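Local coordinates for protein beta-hexosaminidase Amuc_2018 (Akkermansia muciniphila, PDB 6JEB) that hydrolyses terminal beta-linked N-acetylhexosamine residues, releasing N-acetylglucosamine from unbranched N-glycans and chitobiose, as a glycoside hydrolase of family 20, at residues T22-L26 / L65-R69; A259-E265 / E282-M286; G360-W364 / E463-E469. All blocks are in the same frame, centred on the assembly; numbering follows the deposited sequence. Where two conformers were deposited one is given.

How the contacts relate
The three contacts are separate sites on one chain and share no segment. Contact 1 lies in the N-terminal family 20 domain 2, while contact 2 lies in the catalytic domain; their centres are about 56 Å apart, on opposite sides of the chain's centre. Contact 3 ties a catalytic-domain loop to the C-terminal tail. All three are only partly buried. Contact 1 sets a helix against the loop leading into strand 25-30 and its first residue, with leucines and one arginine bond. Contact 2 joins two helix starts beside the zinc site, through a stacked tryptophan and waters. Contact 3 has no helix or strand, and combines aromatic rings with an arginine grip on a backbone carbonyl.

Contact 1: residues T22-L26 / L65-R69; sequences TLQLL and LRQLR
Leu23 meets the helix with both its side chain and its carbonyl. Its CD1 presses against the backbone carbonyl of Leu68, with Leu23 CD1 only 3.3 Å from Leu68 O, and also touches Leu68 CB. Its CD2 comes up to Leu65 CD1. Leu25 adds a second apolar touch, Leu25 CD1 to Leu65 CD2 at 4.0 Å. The polar link is a single hydrogen bond from Arg69 NH2 to Leu23 O, 3.0 Å long and fairly straight at 161°. The oxygen lies close to the guanidinium plane, but the donor stands above the carbonyl plane. Arg69 gets there on an extended chain from CG to NE, and its CG packs on the Leu23 side chain on the way. Leu65 CD2 lies 3.4 Å above one face of the Arg69 guanidinium, toward its rim. Further out, Thr22 OG1 accepts from Gln24 N in an ST turn, in the loop that leads into strand 25-30. Val43 of strand 39-44 touches both Leu23 and Leu68, so helix 55-73 rests on the sheet of domain 2 here. The chemistry implies a mainly apolar seam, closed on its solvent side by Arg69, a charged side chain that bonds to backbone.

Contact 2: residues A259-E265 / E282-M286; sequences APTELWE and EQEQM
The side-chain amide of Gln285 stacks on the indole of Trp264 where two helix starts meet in the catalytic domain, next to the bound zinc ion. The planes of indole and amide are 9° apart. Gln285 NE2 lies over one face of the ring, 3.4 Å from Trp264 CD2. The extended Gln285 chain crosses the ring obliquely, and its CD sits over Trp264 CE3. Outside the pair, Gln285 OE1 accepts from Arg274 NH1, and Trp264 NE1 donates to Val225 O. These bonds help hold the turn of both flat groups.

Met286 comes to the far end of the six-membered ring. Its chain bends at chi2 and chi3 (73° and 65°), which brings the methyl back toward Trp264. Met286 CE is 3.7 Å from Trp264 CZ3 and also touches Thr261 CG2 and Ala259 CB. The sulfur makes an oblique Met-aromatic contact, with Met286 SD 4.9 Å from the centroid of the Trp264 six-membered ring.

The segment 259-265 directly follows the active-site residue Glu258 and runs into helix 262-266. Just beyond it are Cys267 and Cys270, which bind zinc with Cys206 and Cys226. Trp264 touches Cys206 and Cys270, and Gln285 touches Cys270, so the stack borders the metal site.

Next to the methionine, Thr261 CB packs 3.5 Å from Glu282 CB. No direct hydrogen bond joins the segments; waters do this work. One links Thr261 OG1 to Glu282 OE1, another links Thr261 OG1 to Gln283 NE2, and a third donates to Ala259 O and accepts from Gln283 NE2. Gln283 OE1 accepts from Asn311 ND2. Glu282 OE2 lies 3.7 Å from Glu265 CG and is paired with Arg274 in a salt bridge, which probably eases the nearness of the two carboxylates.

Contact 3: residues G360-W364 / E463-E469; sequences GQRNW and EPAFRWE
The edge of Trp364 points at the face of Phe466 in an edge-to-face stack, planes at 88°, with Trp364 CZ2 over the centre of the phenyl ring. Trp468 in turn directs its edge toward the Trp364 face, an offset edge-to-face pair with planes at 72°; Trp468 CE3 is 3.7 Å from Trp364 CH2. Arg362 CB lies over one face of Trp364, toward its rim. Glu469 OE1 lies at another edge, but this last residue is poorly ordered and its contacts are less certain.

The three rings form an aromatic cluster. It binds the C-terminal tail to the loop that follows strand 342-345 of the catalytic barrel. The Trp364 side chain is about 7 Å from those of substrate-binding Asp354 and Glu402.

Arg362 bends at chi2 and chi3, and this folds its guanidinium over Trp364 CH2. Arg362 NH2 donates to Trp468 O at 2.9 Å. The NH1 bond to the same oxygen is longer and more bent; the oxygen lies near the guanidinium plane. With an alanine here, the Trp468 carbonyl would probably lose both guanidinium donors and the tail would be less firmly tied to the loop. One water bridges Arg362 NH2 to Glu469 OE1, while Glu469 OE2 pairs with Arg403. Another joins Arg362 N to Glu463 OE1; Glu463 OE2 forms a salt bridge with Arg413.

Contact 1: residues T22-L26 / L65-R69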
loop_
_atom_site.group_PDB
_atom_site.type_symbol
_atom_site.label_atom_id
_atom_site.label_comp_id
_atom_site.label_asym_id
_atom_site.label_seq_id
_atom_site.Cartn_x
_atom_site.Cartn_y
_atom_site.Cartn_z
ATOM N N THR A 22 6.587 8.851 34.544
ATOM C CA THR A 22 7.773 8.758 33.717
ATOM C C THR A 22 7.658 7.504 32.871
ATOM O O THR A 22 7.045 6.513 33.280
ATOM C CB THR A 22 9.060 8.712 34.559
ATOM O OG1 THR A 22 10.188 8.582 33.687
ATOM C CG2 THR A 22 9.042 7.538 35.535
ATOM N N LEU A 23 8.223 7.574 31.668
ATOM C CA LEU A 23 8.302 6.437 30.763
ATOM C C LEU A 23 9.744 6.153 30.366
ATOM O O LEU A 23 9.995 5.569 29.306
ATOM C CB LEU A 23 7.398 6.643 29.544
ATOM C CG LEU A 23 5.914 6.404 29.829
ATOM C CD1 LEU A 23 5.031 7.052 28.768
ATOM C CD2 LEU A 23 5.626 4.903 29.943
ATOM N N GLN A 24 10.691 6.570 31.203
ATOM C CA GLN A 24 12.091 6.238 31.000
ATOM C C GLN A 24 12.239 4.736 30.827
ATOM O O GLN A 24 11.681 3.951 31.593
ATOM C CB GLN A 24 12.898 6.698 32.218
ATOM C CG GLN A 24 14.328 6.191 32.246
ATOM C CD GLN A 24 15.035 6.498 33.561
ATOM O OE1 GLN A 24 14.685 7.452 34.257
ATOM N NE2 GLN A 24 16.033 5.684 33.906
ATOM N N LEU A 25 12.980 4.337 29.807
ATOM C CA LEU A 25 13.151 2.922 29.516
ATOM C C LEU A 25 14.198 2.352 30.473
ATOM O O LEU A 25 15.377 2.715 30.405
ATOM C CB LEU A 25 13.549 2.765 28.055
ATOM C CG LEU A 25 13.405 1.390 27.427
ATOM C CD1 LEU A 25 11.998 0.815 27.641
ATOM C CD2 LEU A 25 13.761 1.453 25.938
ATOM N N LEU A 26 13.764 1.464 31.375
ATOM C CA LEU A 26 14.632 0.884 32.395
ATOM C C LEU A 26 15.311 -0.395 31.933
ATOM O O LEU A 26 16.397 -0.734 32.431
ATOM C CB LEU A 26 13.819 0.560 33.652
ATOM C CG LEU A 26 13.118 1.739 34.322
ATOM C CD1 LEU A 26 12.241 1.248 35.469
ATOM C CD2 LEU A 26 14.157 2.734 34.813
ATOM N N LEU A 65 5.634 2.575 22.896
ATOM C CA LEU A 65 6.226 3.482 23.876
ATOM C C LEU A 65 6.135 4.932 23.409
ATOM O O LEU A 65 5.887 5.838 24.214
ATOM C CB LEU A 65 7.676 3.078 24.137
ATOM C CG LEU A 65 8.433 3.796 25.252
ATOM C CD1 LEU A 65 7.692 3.636 26.566
ATOM C CD2 LEU A 65 9.858 3.251 25.353
ATOM N N ARG A 66 6.324 5.164 22.108
ATOM C CA ARG A 66 6.208 6.509 21.556
ATOM C C ARG A 66 4.801 7.061 21.765
ATOM O O ARG A 66 4.627 8.219 22.164
ATOM C CB ARG A 66 6.576 6.447 20.069
ATOM C CG ARG A 66 6.578 7.751 19.312
ATOM C CD ARG A 66 7.309 7.594 17.961
ATOM N NE ARG A 66 6.775 6.484 17.173
ATOM C CZ ARG A 66 7.449 5.817 16.237
ATOM N NH1 ARG A 66 8.709 6.134 15.945
ATOM N NH2 ARG A 66 6.855 4.833 15.583
ATOM N N GLN A 67 3.777 6.238 21.494
ATOM C CA GLN A 67 2.404 6.694 21.691
ATOM C C GLN A 67 2.115 6.942 23.165
ATOM O O GLN A 67 1.421 7.907 23.513
ATOM C CB GLN A 67 1.407 5.699 21.093
ATOM C CG GLN A 67 1.484 5.630 19.576
ATOM C CD GLN A 67 0.236 5.039 18.948
ATOM O OE1 GLN A 67 -0.687 4.617 19.649
ATOM N NE2 GLN A 67 0.193 5.016 17.620
ATOM N N LEU A 68 2.640 6.086 24.048
ATOM C CA LEU A 68 2.452 6.303 25.481
ATOM C C LEU A 68 3.148 7.577 25.939
ATOM O O LEU A 68 2.632 8.289 26.811
ATOM C CB LEU A 68 2.956 5.098 26.273
ATOM C CG LEU A 68 2.114 3.831 26.149
ATOM C CD1 LEU A 68 2.801 2.710 26.898
ATOM C CD2 LEU A 68 0.702 4.065 26.678
ATOM N N ARG A 69 4.318 7.881 25.368
ATOM C CA ARG A 69 4.988 9.135 25.699
ATOM C C ARG A 69 4.176 10.335 25.230
ATOM O O ARG A 69 4.102 11.354 25.933
ATOM C CB ARG A 69 6.401 9.154 25.121
ATOM C CG ARG A 69 7.321 8.205 25.850
ATOM C CD ARG A 69 8.689 8.079 25.229
ATOM N NE ARG A 69 9.551 7.329 26.140
ATOM C CZ ARG A 69 10.667 6.702 25.791
ATOM N NH1 ARG A 69 11.079 6.713 24.527
ATOM N NH2 ARG A 69 11.364 6.056 26.716
#

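Contact 2: residues A259-E265 / E282-M286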
loop_
_atom_site.group_PDB
_atom_site.type_symbol
_atom_site.label_atom_id
_atom_site.label_comp_id
_atom_site.label_asym_id
_atom_site.label_seq_id
_atom_site.Cartn_x
_atom_site.Cartn_y
_atom_site.Cartn_z
ATOM N N ALA A 259 -6.990 -4.518 -17.511
ATOM C CA ALA A 259 -6.240 -4.805 -18.733
ATOM C C ALA A 259 -7.159 -5.530 -19.710
ATOM O O ALA A 259 -7.032 -6.750 -19.907
ATOM C CB ALA A 259 -4.986 -5.625 -18.433
ATOM N N PRO A 260 -8.082 -4.812 -20.356
ATOM C CA PRO A 260 -8.936 -5.457 -21.357
ATOM C C PRO A 260 -8.080 -5.933 -22.520
ATOM O O PRO A 260 -7.073 -5.316 -22.869
ATOM C CB PRO A 260 -9.877 -4.331 -21.789
ATOM C CG PRO A 260 -9.073 -3.092 -21.598
ATOM C CD PRO A 260 -8.241 -3.345 -20.360
ATOM N N THR A 261 -8.486 -7.044 -23.127
ATOM C CA THR A 261 -7.610 -7.726 -24.073
ATOM C C THR A 261 -7.987 -7.502 -25.533
ATOM O O THR A 261 -7.439 -8.180 -26.407
ATOM C CB THR A 261 -7.546 -9.217 -23.756
ATOM O OG1 THR A 261 -8.875 -9.729 -23.650
ATOM C CG2 THR A 261 -6.800 -9.455 -22.440
ATOM N N GLU A 262 -8.875 -6.546 -25.813
ATOM C CA GLU A 262 -9.309 -6.259 -27.179
ATOM C C GLU A 262 -8.136 -6.122 -28.148
ATOM O O GLU A 262 -8.163 -6.676 -29.254
ATOM C CB GLU A 262 -10.149 -4.982 -27.177
ATOM C CG GLU A 262 -10.497 -4.465 -28.554
ATOM C CD GLU A 262 -11.165 -3.106 -28.509
ATOM O OE1 GLU A 262 -11.732 -2.755 -27.452
ATOM O OE2 GLU A 262 -11.116 -2.385 -29.527
ATOM N N LEU A 263 -7.097 -5.372 -27.761
ATOM C CA LEU A 263 -6.004 -5.140 -28.704
ATOM C C LEU A 263 -5.120 -6.369 -28.881
ATOM O O LEU A 263 -4.580 -6.578 -29.974
ATOM C CB LEU A 263 -5.190 -3.897 -28.325
ATOM C CG LEU A 263 -5.964 -2.575 -28.388
ATOM C CD1 LEU A 263 -5.030 -1.374 -28.214
ATOM C CD2 LEU A 263 -6.753 -2.461 -29.691
ATOM N N TRP A 264 -4.948 -7.186 -27.831
ATOM C CA TRP A 264 -4.293 -8.479 -28.011
ATOM C C TRP A 264 -5.071 -9.355 -28.984
ATOM O O TRP A 264 -4.478 -10.041 -29.828
ATOM C CB TRP A 264 -4.159 -9.205 -26.674
ATOM C CG TRP A 264 -2.986 -8.787 -25.841
ATOM C CD1 TRP A 264 -2.063 -7.807 -26.128
ATOM C CD2 TRP A 264 -2.585 -9.361 -24.592
ATOM N NE1 TRP A 264 -1.131 -7.732 -25.118
ATOM C CE2 TRP A 264 -1.428 -8.675 -24.166
ATOM C CE3 TRP A 264 -3.098 -10.389 -23.788
ATOM C CZ2 TRP A 264 -0.770 -8.986 -22.973
ATOM C CZ3 TRP A 264 -2.447 -10.696 -22.604
ATOM C CH2 TRP A 264 -1.296 -9.995 -22.203
ATOM N N GLU A 265 -6.403 -9.363 -28.868
ATOM C CA GLU A 265 -7.209 -10.172 -29.779
ATOM C C GLU A 265 -6.976 -9.759 -31.225
ATOM O O GLU A 265 -6.875 -10.617 -32.111
ATOM C CB GLU A 265 -8.697 -10.066 -29.428
ATOM C CG GLU A 265 -9.572 -11.109 -30.131
ATOM C CD GLU A 265 -9.862 -10.766 -31.584
ATOM O OE1 GLU A 265 -10.004 -9.565 -31.895
ATOM O OE2 GLU A 265 -9.934 -11.698 -32.415
ATOM N N GLU A 282 -7.637 -14.881 -24.845
ATOM C CA GLU A 282 -6.644 -13.948 -24.343
ATOM C C GLU A 282 -6.409 -14.084 -22.845
ATOM O O GLU A 282 -5.427 -13.526 -22.341
ATOM C CB GLU A 282 -7.023 -12.513 -24.721
ATOM C CG GLU A 282 -6.921 -12.210 -26.215
ATOM C CD GLU A 282 -8.004 -12.900 -27.035
ATOM O OE1 GLU A 282 -9.182 -12.895 -26.611
ATOM O OE2 GLU A 282 -7.673 -13.471 -28.093
ATOM N N GLN A 283 -7.271 -14.810 -22.120
ATOM C CA GLN A 283 -6.952 -15.119 -20.729
ATOM C C GLN A 283 -5.824 -16.139 -20.643
ATOM O O GLN A 283 -4.958 -16.041 -19.767
ATOM C CB GLN A 283 -8.194 -15.588 -19.968
ATOM C CG GLN A 283 -9.215 -14.494 -19.711
ATOM C CD GLN A 283 -8.659 -13.370 -18.853
ATOM O OE1 GLN A 283 -8.439 -13.546 -17.657
ATOM N NE2 GLN A 283 -8.421 -12.209 -19.463
ATOM N N GLU A 284 -5.812 -17.126 -21.542
ATOM C CA GLU A 284 -4.653 -18.010 -21.643
ATOM C C GLU A 284 -3.405 -17.218 -22.001
ATOM O O GLU A 284 -2.314 -17.485 -21.487
ATOM C CB GLU A 284 -4.893 -19.081 -22.706
ATOM C CG GLU A 284 -5.639 -20.303 -22.236
ATOM C CD GLU A 284 -5.560 -21.426 -23.249
ATOM O OE1 GLU A 284 -4.506 -22.095 -23.322
ATOM O OE2 GLU A 284 -6.544 -21.619 -23.991
ATOM N N GLN A 285 -3.549 -16.231 -22.886
ATOM C CA GLN A 285 -2.409 -15.391 -23.225
ATOM C C GLN A 285 -1.940 -14.597 -22.011
ATOM O O GLN A 285 -0.733 -14.459 -21.777
ATOM C CB GLN A 285 -2.778 -14.453 -24.368
ATOM C CG GLN A 285 -1.571 -13.712 -24.915
ATOM C CD GLN A 285 -1.905 -12.803 -26.079
ATOM O OE1 GLN A 285 -2.924 -12.974 -26.749
ATOM N NE2 GLN A 285 -1.042 -11.827 -26.326
ATOM N N MET A 286 -2.886 -14.073 -21.222
ATOM C CA MET A 286 -2.534 -13.336 -20.012
ATOM C C MET A 286 -1.801 -14.233 -19.022
ATOM O O MET A 286 -0.807 -13.818 -18.416
ATOM C CB MET A 286 -3.798 -12.751 -19.374
ATOM C CG MET A 286 -3.552 -11.814 -18.181
ATOM S SD MET A 286 -2.879 -10.198 -18.641
ATOM C CE MET A 286 -4.219 -9.502 -19.604
HETATM O O HOH W 1 -7.981 -9.192 -18.914
HETATM O O HOH W 2 -10.196 -10.501 -25.836
HETATM O O HOH W 3 -9.732 -11.818 -22.011
#

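Contact 3: residues G360-W364 / E463-E469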
loop_
_atom_site.group_PDB
_atom_site.type_symbol
_atom_site.label_atom_id
_atom_site.label_comp_id
_atom_site.label_asym_id
_atom_site.label_seq_id
_atom_site.Cartn_x
_atom_site.Cartn_y
_atom_site.Cartn_z
ATOM N N GLY A 360 -20.419 14.481 0.615
ATOM C CA GLY A 360 -20.393 15.839 0.123
ATOM C C GLY A 360 -19.012 16.327 -0.259
ATOM O O GLY A 360 -18.897 17.341 -0.957
ATOM N N GLN A 361 -17.965 15.635 0.179
ATOM C CA GLN A 361 -16.628 15.959 -0.284
ATOM C C GLN A 361 -16.444 15.443 -1.708
ATOM O O GLN A 361 -17.188 14.576 -2.179
ATOM C CB GLN A 361 -15.589 15.373 0.672
ATOM C CG GLN A 361 -15.681 15.988 2.069
ATOM C CD GLN A 361 -14.570 15.534 2.989
ATOM O OE1 GLN A 361 -14.151 14.371 2.965
ATOM N NE2 GLN A 361 -14.078 16.454 3.804
ATOM N N ARG A 362 -15.446 15.992 -2.403
ATOM C CA ARG A 362 -15.317 15.751 -3.840
ATOM C C ARG A 362 -15.282 14.260 -4.156
ATOM O O ARG A 362 -14.464 13.509 -3.611
ATOM C CB ARG A 362 -14.074 16.449 -4.399
ATOM C CG ARG A 362 -14.074 17.972 -4.239
ATOM C CD ARG A 362 -15.236 18.641 -4.961
ATOM N NE ARG A 362 -15.117 18.548 -6.412
ATOM C CZ ARG A 362 -14.452 19.417 -7.170
ATOM N NH1 ARG A 362 -13.832 20.458 -6.623
ATOM N NH2 ARG A 362 -14.409 19.249 -8.484
ATOM N N ASN A 363 -16.191 13.834 -5.032
ATOM C CA ASN A 363 -16.257 12.449 -5.471
ATOM C C ASN A 363 -16.015 12.304 -6.963
ATOM O O ASN A 363 -16.073 11.184 -7.484
ATOM C CB ASN A 363 -17.585 11.795 -5.049
ATOM C CG ASN A 363 -18.730 12.079 -6.013
ATOM O OD1 ASN A 363 -18.777 13.118 -6.676
ATOM N ND2 ASN A 363 -19.665 11.142 -6.093
ATOM N N TRP A 364 -15.749 13.406 -7.662
ATOM C CA TRP A 364 -15.368 13.399 -9.072
ATOM C C TRP A 364 -16.425 12.749 -9.959
ATOM O O TRP A 364 -16.129 12.305 -11.073
ATOM C CB TRP A 364 -13.959 12.816 -9.259
ATOM C CG TRP A 364 -13.037 13.425 -8.242
ATOM C CD1 TRP A 364 -12.522 12.826 -7.124
ATOM C CD2 TRP A 364 -12.601 14.790 -8.199
ATOM N NE1 TRP A 364 -11.764 13.728 -6.412
ATOM C CE2 TRP A 364 -11.797 14.939 -7.052
ATOM C CE3 TRP A 364 -12.799 15.896 -9.033
ATOM C CZ2 TRP A 364 -11.194 16.152 -6.716
ATOM C CZ3 TRP A 364 -12.190 17.094 -8.702
ATOM C CH2 TRP A 364 -11.401 17.212 -7.553
ATOM N N GLU A 463 -11.389 19.903 3.904
ATOM C CA GLU A 463 -10.497 19.341 2.900
ATOM C C GLU A 463 -9.822 20.477 2.131
ATOM O O GLU A 463 -10.481 21.464 1.781
ATOM C CB GLU A 463 -11.255 18.444 1.919
ATOM C CG GLU A 463 -10.322 17.788 0.899
ATOM C CD GLU A 463 -10.849 16.480 0.340
ATOM O OE1 GLU A 463 -12.087 16.321 0.211
ATOM O OE2 GLU A 463 -10.016 15.595 0.039
ATOM N N PRO A 464 -8.513 20.383 1.881
ATOM C CA PRO A 464 -7.841 21.424 1.093
ATOM C C PRO A 464 -8.508 21.601 -0.265
ATOM O O PRO A 464 -9.041 20.657 -0.850
ATOM C CB PRO A 464 -6.410 20.892 0.949
ATOM C CG PRO A 464 -6.215 20.016 2.156
ATOM C CD PRO A 464 -7.567 19.385 2.409
ATOM N N ALA A 465 -8.491 22.837 -0.752
ATOM C CA ALA A 465 -9.162 23.158 -2.001
ATOM C C ALA A 465 -8.506 22.447 -3.180
ATOM O O ALA A 465 -7.299 22.198 -3.190
ATOM C CB ALA A 465 -9.106 24.664 -2.242
ATOM N N PHE A 466 -9.321 22.134 -4.187
ATOM C CA PHE A 466 -8.861 21.575 -5.449
ATOM C C PHE A 466 -8.984 22.624 -6.545
ATOM O O PHE A 466 -9.809 23.538 -6.462
ATOM C CB PHE A 466 -9.697 20.358 -5.860
ATOM C CG PHE A 466 -9.611 19.207 -4.905
ATOM C CD1 PHE A 466 -8.577 18.291 -5.005
ATOM C CD2 PHE A 466 -10.568 19.029 -3.917
ATOM C CE1 PHE A 466 -8.492 17.219 -4.129
ATOM C CE2 PHE A 466 -10.489 17.957 -3.039
ATOM C CZ PHE A 466 -9.449 17.052 -3.142
ATOM N N ARG A 467 -8.168 22.480 -7.585
ATOM C CA ARG A 467 -8.221 23.414 -8.700
ATOM C C ARG A 467 -9.174 22.974 -9.804
ATOM O O ARG A 467 -9.473 23.773 -10.699
ATOM C CB ARG A 467 -6.825 23.630 -9.294
ATOM C CG ARG A 467 -6.411 22.563 -10.296
ATOM C CD ARG A 467 -5.084 22.908 -10.964
ATOM N NE ARG A 467 -3.988 22.966 -10.004
ATOM C CZ ARG A 467 -3.074 22.014 -9.853
ATOM N NH1 ARG A 467 -3.114 20.927 -10.612
ATOM N NH2 ARG A 467 -2.114 22.151 -8.947
ATOM N N TRP A 468 -9.658 21.738 -9.767
ATOM C CA TRP A 468 -10.460 21.185 -10.848
ATOM C C TRP A 468 -11.944 21.341 -10.553
ATOM O O TRP A 468 -12.385 21.144 -9.418
ATOM C CB TRP A 468 -10.145 19.702 -11.040
ATOM C CG TRP A 468 -8.688 19.414 -11.185
ATOM C CD1 TRP A 468 -7.868 19.818 -12.202
ATOM C CD2 TRP A 468 -7.875 18.642 -10.295
ATOM N NE1 TRP A 468 -6.593 19.361 -11.986
ATOM C CE2 TRP A 468 -6.570 18.631 -10.826
ATOM C CE3 TRP A 468 -8.124 17.963 -9.095
ATOM C CZ2 TRP A 468 -5.515 17.962 -10.207
ATOM C CZ3 TRP A 468 -7.079 17.306 -8.482
ATOM C CH2 TRP A 468 -5.789 17.304 -9.040
ATOM N N GLU A 469 -12.704 21.693 -11.588
ATOM C CA GLU A 469 -14.169 21.701 -11.542
ATOM C C GLU A 469 -14.745 22.420 -10.322
ATOM O O GLU A 469 -15.886 22.175 -9.922
ATOM C CB GLU A 469 -14.699 20.266 -11.631
ATOM C CG GLU A 469 -14.271 19.551 -12.907
ATOM C CD GLU A 469 -13.703 18.164 -12.656
ATOM O OE1 GLU A 469 -14.408 17.336 -12.041
ATOM O OE2 GLU A 469 -12.550 17.905 -13.074
HETATM O O HOH W 4 -13.892 18.032 -0.810
HETATM O O HOH W 5 -16.213 17.152 -9.891
#